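Kelch-like protein 7 (Homo sapiens, PDB 3II7) serves as a substrate-specific adapter of a BTB-CUL3-RBX1 E3 ubiquitin ligase, promoting ubiquitination and degradation of substrate proteins; this chain is the adapter's Kelch-repeat domain. Local coordinates at residues C74-V77 with V78-S81; E219-I223 with K224-W228. All coordinates share one frame; numbering follows the deposited sequence.

In the fold
The Kelch domain is a six-bladed beta-propeller, each blade a four-stranded antiparallel sheet, and both interactions are tight turns between the third and fourth strands of a blade. Interaction 1 comes first along the chain, joining strands 71-76 and 81-86 in Kelch repeat 2; interaction 2 follows in Kelch repeat 5, joining strands 218-222 and 227-230. Their centres lie about 36 Å apart, on opposite sides of the chain's centre, and their nearest atoms are about 25 Å apart, so they do not touch. The same turn, with a tyrosine hydroxyl bonded to the residue at the bulge, thus recurs in two distant blades, as expected of a repeat protein.

Interaction 1: C74-V77 with V78-S81; sequences CYNV and VKDS
Y75 reaches across the turn with its hydroxyl to the carboxylate of D80, OH donating a hydrogen bond of 2.6 Å to OD1. With CG anti to the backbone N (chi1 178°), the phenol lies alongside the end of the hairpin. D80 OD1 arrives at the ring edge, close to its plane, while the ring and carboxylate planes stand 86° apart; the hydroxyl meets OD1 on its anti side. Nearer the root of the ring, CD1 lies 3.5 Å from the carbonyl O of S81.

N76 turns its amide the other way, over the residues that reverse the chain. Its OD1 accepts a nearly straight bond from K79 N at 2.9 Å (172° at the hydrogen), with the donor above the carbonyl plane, and a weak one from V78 N. The extended K79 side chain crosses the amide at a slant, its CD 3.9 Å from N76 ND2. Backbone bonds close the hairpin: N76 N to S81 O at 2.8 Å, and two weak ones to N76 O from D80 N and S81 N. D80, with a left-handed backbone, and S81 both face N76, as in a G1 beta bulge.

A phenylalanine in place of Y75 would probably keep the ring but leave D80 OD1 without its hydroxyl donor and the carboxylate freer to turn. The other oxygen, OD2, is salt-bridged to R40, while the Y75 ring also meets W82 and touches Y28 of strand 26-30.

Chemically, the carboxylate is gripped from two quarters, by a phenol and by a guanidinium, which is likely to favour its ionised form. N76 OD1, for its part, takes up the N-H of K79, and weakly that of V78, within the turn, tying the side chain to the backbone that reverses the chain.

Interaction 2: E219-I223 with K224-W228; sequences EYYDI and KLNEW
One face of the W228 indole is taken by Y221: its CB stands 3.5 Å from the centroid of the six-membered ring and only 4° off the normal, a CH-pi contact. The two rings are oblique, planes 46° apart, and Y221 CD1 lies over the indole face, 3.4 Å from NE1. The E219 carboxylate, its plane almost perpendicular to the indole, brings OE1 within 3.4 Å of W228 CB; its oxygens are held by I188 N, E189 N and R191. W228 NE1 bonds to C185 O.

At the edge of the Y221 ring, near its plane, sits N226 OD1, to which OH donates a hydrogen bond of 2.6 Å. The donor is tilted out of the amide's carbonyl plane, and C185 N, just after strand 180-184 of the neighbouring blade, is a second partner of OD1; the amide oxygen thereby links the hairpin to that blade. D222, with CG anti to the backbone N (chi1 -169°), swings OD1 over the turn to accept L225 N at 3.0 Å, from above the carboxylate plane, while OD2 pairs with K229.

D222 N bonds to E227 O at 2.8 Å, and N226 N makes a weak bond to D222 O. N226, with a left-handed backbone, and E227 both face D222, as in a G1 beta bulge, here closing the hairpin between the third and fourth strands of a Kelch propeller blade.

Interaction 1: C74-V77 with V78-S81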
ATOM      1  N   CYS A  74     -14.566   3.405   7.761  1.00  6.25           N
ATOM      2  CA  CYS A  74     -13.580   4.163   8.527  1.00  5.39           C
ATOM      3  C   CYS A  74     -13.497   3.591   9.920  1.00  3.57           C
ATOM      4  O   CYS A  74     -14.534   3.420  10.597  1.00  4.87           O
ATOM      5  CB  CYS A  74     -13.975   5.620   8.591  1.00  4.60           C
ATOM      6  SG  CYS A  74     -14.385   6.396   6.988  1.00  9.24           S
ATOM      7  N   TYR A  75     -12.284   3.326  10.364  1.00  3.90           N
ATOM      8  CA  TYR A  75     -12.068   2.791  11.700  1.00  4.87           C
ATOM      9  C   TYR A  75     -11.303   3.787  12.537  1.00  3.38           C
ATOM     10  O   TYR A  75     -10.139   4.099  12.226  1.00  5.23           O
ATOM     11  CB  TYR A  75     -11.308   1.499  11.610  1.00  4.09           C
ATOM     12  CG  TYR A  75     -10.989   0.880  12.948  1.00  4.07           C
ATOM     13  CD1 TYR A  75     -12.008   0.427  13.789  1.00  7.30           C
ATOM     14  CD2 TYR A  75      -9.658   0.716  13.370  1.00  4.04           C
ATOM     15  CE1 TYR A  75     -11.707  -0.155  15.025  1.00  6.88           C
ATOM     16  CE2 TYR A  75      -9.354   0.109  14.603  1.00  5.91           C
ATOM     17  CZ  TYR A  75     -10.377  -0.312  15.411  1.00  6.71           C
ATOM     18  OH  TYR A  75     -10.100  -0.867  16.612  1.00  7.91           O
ATOM     19  N   ASN A  76     -11.955   4.297  13.581  1.00  5.38           N
ATOM     20  CA  ASN A  76     -11.318   5.174  14.519  1.00  6.79           C
ATOM     21  C   ASN A  76     -10.522   4.311  15.516  1.00  6.02           C
ATOM     22  O   ASN A  76     -11.102   3.548  16.309  1.00  5.54           O
ATOM     23  CB  ASN A  76     -12.330   6.052  15.234  1.00  7.86           C
ATOM     24  CG  ASN A  76     -11.659   7.067  16.136  1.00 16.87           C
ATOM     25  OD1 ASN A  76     -10.899   6.701  17.020  1.00 10.79           O
ATOM     26  ND2 ASN A  76     -11.903   8.359  15.878  1.00 18.97           N
ATOM     27  N   VAL A  77      -9.212   4.400  15.453  1.00  7.22           N
ATOM     28  CA  VAL A  77      -8.337   3.507  16.234  1.00  6.41           C
ATOM     29  C   VAL A  77      -8.368   3.767  17.741  1.00  9.19           C
ATOM     30  O   VAL A  77      -8.140   2.847  18.538  1.00  9.59           O
ATOM     31  CB  VAL A  77      -6.870   3.573  15.750  1.00  7.22           C
ATOM     32  CG1 VAL A  77      -6.776   3.193  14.245  1.00  5.67           C
ATOM     33  CG2 VAL A  77      -6.245   4.931  16.068  1.00 10.60           C
ATOM     34  N   VAL A  78      -8.655   5.001  18.128  1.00 11.03           N
ATOM     35  CA  VAL A  78      -8.689   5.386  19.535  1.00  9.43           C
ATOM     36  C   VAL A  78     -10.014   4.977  20.200  1.00  9.66           C
ATOM     37  O   VAL A  78     -10.019   4.472  21.324  1.00 10.84           O
ATOM     38  CB  VAL A  78      -8.458   6.922  19.662  1.00 11.81           C
ATOM     39  CG1 VAL A  78      -8.786   7.422  21.054  1.00 17.93           C
ATOM     40  CG2 VAL A  78      -6.998   7.262  19.276  1.00 13.08           C
ATOM     41  N   LYS A  79     -11.117   5.184  19.494  1.00  8.21           N
ATOM     42  CA  LYS A  79     -12.440   4.798  19.976  1.00 10.69           C
ATOM     43  C   LYS A  79     -12.795   3.315  19.686  1.00 11.54           C
ATOM     44  O   LYS A  79     -13.782   2.793  20.219  1.00 10.39           O
ATOM     45  CB  LYS A  79     -13.499   5.724  19.361  1.00 13.18           C
ATOM     46  CG  LYS A  79     -13.266   7.224  19.651  1.00 19.54           C
ATOM     47  CD  LYS A  79     -14.280   8.083  18.912  1.00 35.73           C
ATOM     48  CE  LYS A  79     -13.944   9.574  19.023  1.00 42.52           C
ATOM     49  NZ  LYS A  79     -14.803  10.413  18.136  1.00 39.94           N
ATOM     50  N   ASP A  80     -12.000   2.641  18.858  1.00  7.01           N
ATOM     51  CA  ASP A  80     -12.291   1.259  18.452  1.00  6.50           C
ATOM     52  C   ASP A  80     -13.705   1.167  17.896  1.00  7.84           C
ATOM     53  O   ASP A  80     -14.521   0.318  18.319  1.00  8.09           O
ATOM     54  CB  ASP A  80     -12.087   0.307  19.652  1.00  8.43           C
ATOM     55  CG  ASP A  80     -12.338  -1.162  19.311  1.00 15.26           C
ATOM     56  OD1 ASP A  80     -12.012  -1.609  18.185  1.00  8.23           O
ATOM     57  OD2 ASP A  80     -12.841  -1.869  20.200  1.00 13.32           O
ATOM     58  N   SER A  81     -14.008   2.041  16.942  1.00  8.32           N
ATOM     59  CA  SER A  81     -15.353   2.099  16.379  1.00  8.05           C
ATOM     60  C   SER A  81     -15.287   2.379  14.892  1.00  5.98           C
ATOM     61  O   SER A  81     -14.314   2.957  14.399  1.00  9.73           O
ATOM     62  CB  SER A  81     -16.180   3.182  17.070  1.00 11.87           C
ATOM     63  OG  SER A  81     -15.635   4.450  16.845  1.00 19.88           O
TER

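Interaction 2: E219-I223 with K224-W228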
ATOM      1  N   GLU A 219      14.705  -2.550  -3.978  1.00  2.58           N
ATOM      2  CA  GLU A 219      15.449  -1.377  -4.400  1.00  2.68           C
ATOM      3  C   GLU A 219      14.911  -0.158  -3.701  1.00  2.12           C
ATOM      4  O   GLU A 219      13.787  -0.172  -3.181  1.00  4.29           O
ATOM      5  CB  GLU A 219      15.385  -1.202  -5.925  1.00  4.86           C
ATOM      6  CG  GLU A 219      13.960  -1.033  -6.518  1.00  4.01           C
ATOM      7  CD  GLU A 219      13.994  -0.954  -8.020  1.00  6.28           C
ATOM      8  OE1 GLU A 219      14.532   0.051  -8.542  1.00  5.68           O
ATOM      9  OE2 GLU A 219      13.526  -1.907  -8.703  1.00  7.27           O
ATOM     10  N   TYR A 220      15.680   0.921  -3.692  1.00  3.63           N
ATOM     11  CA  TYR A 220      15.164   2.175  -3.137  1.00  3.93           C
ATOM     12  C   TYR A 220      15.402   3.347  -4.067  1.00  3.08           C
ATOM     13  O   TYR A 220      16.336   3.348  -4.881  1.00  5.00           O
ATOM     14  CB  TYR A 220      15.741   2.500  -1.759  1.00  5.10           C
ATOM     15  CG  TYR A 220      17.180   2.909  -1.759  1.00  2.80           C
ATOM     16  CD1 TYR A 220      17.546   4.226  -1.931  1.00  4.81           C
ATOM     17  CD2 TYR A 220      18.170   1.982  -1.566  1.00  8.86           C
ATOM     18  CE1 TYR A 220      18.871   4.603  -1.931  1.00  9.96           C
ATOM     19  CE2 TYR A 220      19.501   2.349  -1.573  1.00  9.25           C
ATOM     20  CZ  TYR A 220      19.839   3.656  -1.739  1.00  7.63           C
ATOM     21  OH  TYR A 220      21.165   4.016  -1.720  1.00 11.78           O
ATOM     22  N   TYR A 221      14.531   4.335  -3.915  1.00  3.97           N
ATOM     23  CA  TYR A 221      14.616   5.588  -4.633  1.00  2.06           C
ATOM     24  C   TYR A 221      15.294   6.605  -3.748  1.00  2.96           C
ATOM     25  O   TYR A 221      14.803   6.917  -2.660  1.00  3.77           O
ATOM     26  CB  TYR A 221      13.229   6.085  -4.994  1.00  4.21           C
ATOM     27  CG  TYR A 221      13.248   7.386  -5.783  1.00  5.58           C
ATOM     28  CD1 TYR A 221      13.828   7.441  -7.043  1.00  6.61           C
ATOM     29  CD2 TYR A 221      12.696   8.550  -5.243  1.00  3.58           C
ATOM     30  CE1 TYR A 221      13.864   8.606  -7.754  1.00  5.12           C
ATOM     31  CE2 TYR A 221      12.713   9.748  -5.954  1.00  3.23           C
ATOM     32  CZ  TYR A 221      13.311   9.784  -7.190  1.00  3.44           C
ATOM     33  OH  TYR A 221      13.322  10.964  -7.888  1.00  4.94           O
ATOM     34  N   ASP A 222      16.430   7.107  -4.222  1.00  4.16           N
ATOM     35  CA  ASP A 222      17.154   8.183  -3.562  1.00  4.01           C
ATOM     36  C   ASP A 222      16.519   9.484  -3.993  1.00  4.15           C
ATOM     37  O   ASP A 222      16.664   9.929  -5.146  1.00  5.18           O
ATOM     38  CB  ASP A 222      18.632   8.122  -3.954  1.00  4.22           C
ATOM     39  CG  ASP A 222      19.489   9.033  -3.105  1.00  7.59           C
ATOM     40  OD1 ASP A 222      19.148  10.215  -2.980  1.00  4.00           O
ATOM     41  OD2 ASP A 222      20.499   8.542  -2.553  1.00 11.56           O
ATOM     42  N   ILE A 223      15.751  10.077  -3.097  1.00  4.99           N
ATOM     43  CA  ILE A 223      15.009  11.295  -3.423  1.00  4.68           C
ATOM     44  C   ILE A 223      15.924  12.426  -3.856  1.00  4.34           C
ATOM     45  O   ILE A 223      15.632  13.130  -4.803  1.00  7.31           O
ATOM     46  CB  ILE A 223      14.110  11.687  -2.217  1.00  4.45           C
ATOM     47  CG1 ILE A 223      13.031  10.637  -2.005  1.00  6.73           C
ATOM     48  CG2 ILE A 223      13.453  13.090  -2.405  1.00  8.08           C
ATOM     49  CD1 ILE A 223      12.210  10.817  -0.685  1.00  6.67           C
ATOM     50  N   LYS A 224      17.051  12.595  -3.167  1.00  3.47           N
ATOM     51  CA  LYS A 224      18.019  13.628  -3.500  1.00  4.87           C
ATOM     52  C   LYS A 224      18.701  13.440  -4.838  1.00  6.59           C
ATOM     53  O   LYS A 224      18.884  14.426  -5.563  1.00 10.08           O
ATOM     54  CB  LYS A 224      19.066  13.728  -2.356  1.00  8.82           C
ATOM     55  CG  LYS A 224      20.109  14.819  -2.488  1.00 12.21           C
ATOM     56  CD  LYS A 224      19.505  16.229  -2.616  1.00 13.68           C
ATOM     57  CE  LYS A 224      20.393  17.300  -1.917  1.00 18.53           C
ATOM     58  NZ  LYS A 224      20.100  17.401  -0.419  1.00 12.69           N
ATOM     59  N   LEU A 225      19.074  12.191  -5.182  1.00  4.77           N
ATOM     60  CA  LEU A 225      19.825  11.921  -6.415  1.00  5.97           C
ATOM     61  C   LEU A 225      18.913  11.607  -7.631  1.00  5.35           C
ATOM     62  O   LEU A 225      19.397  11.598  -8.769  1.00  6.34           O
ATOM     63  CB  LEU A 225      20.795  10.751  -6.220  1.00 10.80           C
ATOM     64  CG  LEU A 225      21.938  10.975  -5.217  1.00 16.62           C
ATOM     65  CD1 LEU A 225      22.756   9.695  -5.065  1.00 16.60           C
ATOM     66  CD2 LEU A 225      22.814  12.134  -5.628  1.00 13.07           C
ATOM     67  N   ASN A 226      17.622  11.337  -7.390  1.00  4.89           N
ATOM     68  CA  ASN A 226      16.706  10.897  -8.431  1.00  2.11           C
ATOM     69  C   ASN A 226      17.270   9.651  -9.142  1.00  4.16           C
ATOM     70  O   ASN A 226      17.435   9.627 -10.368  1.00  5.08           O
ATOM     71  CB  ASN A 226      16.362  12.033  -9.423  1.00  4.35           C
ATOM     72  CG  ASN A 226      15.371  11.594 -10.517  1.00  5.44           C
ATOM     73  OD1 ASN A 226      14.385  10.859 -10.269  1.00  3.74           O
ATOM     74  ND2 ASN A 226      15.624  12.056 -11.734  1.00  8.52           N
ATOM     75  N   GLU A 227      17.624   8.656  -8.329  1.00  3.93           N
ATOM     76  CA  GLU A 227      18.168   7.381  -8.814  1.00  5.74           C
ATOM     77  C   GLU A 227      17.608   6.281  -7.970  1.00  7.51           C
ATOM     78  O   GLU A 227      17.352   6.475  -6.781  1.00  6.34           O
ATOM     79  CB  GLU A 227      19.692   7.268  -8.659  1.00  8.89           C
ATOM     80  CG  GLU A 227      20.529   8.411  -9.177  1.00 19.28           C
ATOM     81  CD  GLU A 227      22.042   8.229  -8.866  1.00 26.68           C
ATOM     82  OE1 GLU A 227      22.425   7.228  -8.196  1.00 24.03           O
ATOM     83  OE2 GLU A 227      22.838   9.104  -9.290  1.00 32.51           O
ATOM     84  N   TRP A 228      17.438   5.116  -8.583  1.00  4.92           N
ATOM     85  CA  TRP A 228      17.094   3.906  -7.865  1.00  3.48           C
ATOM     86  C   TRP A 228      18.319   3.016  -7.755  1.00  3.91           C
ATOM     87  O   TRP A 228      19.132   2.901  -8.704  1.00  5.99           O
ATOM     88  CB  TRP A 228      15.989   3.131  -8.597  1.00  3.80           C
ATOM     89  CG  TRP A 228      14.600   3.772  -8.593  1.00  2.77           C
ATOM     90  CD1 TRP A 228      14.128   4.700  -9.476  1.00  5.81           C
ATOM     91  CD2 TRP A 228      13.521   3.476  -7.719  1.00  2.00           C
ATOM     92  NE1 TRP A 228      12.839   4.997  -9.186  1.00  4.81           N
ATOM     93  CE2 TRP A 228      12.450   4.273  -8.093  1.00  2.16           C
ATOM     94  CE3 TRP A 228      13.366   2.619  -6.610  1.00  3.07           C
ATOM     95  CZ2 TRP A 228      11.225   4.228  -7.434  1.00  4.02           C
ATOM     96  CZ3 TRP A 228      12.153   2.586  -5.964  1.00  5.98           C
ATOM     97  CH2 TRP A 228      11.114   3.372  -6.355  1.00  4.87           C
TER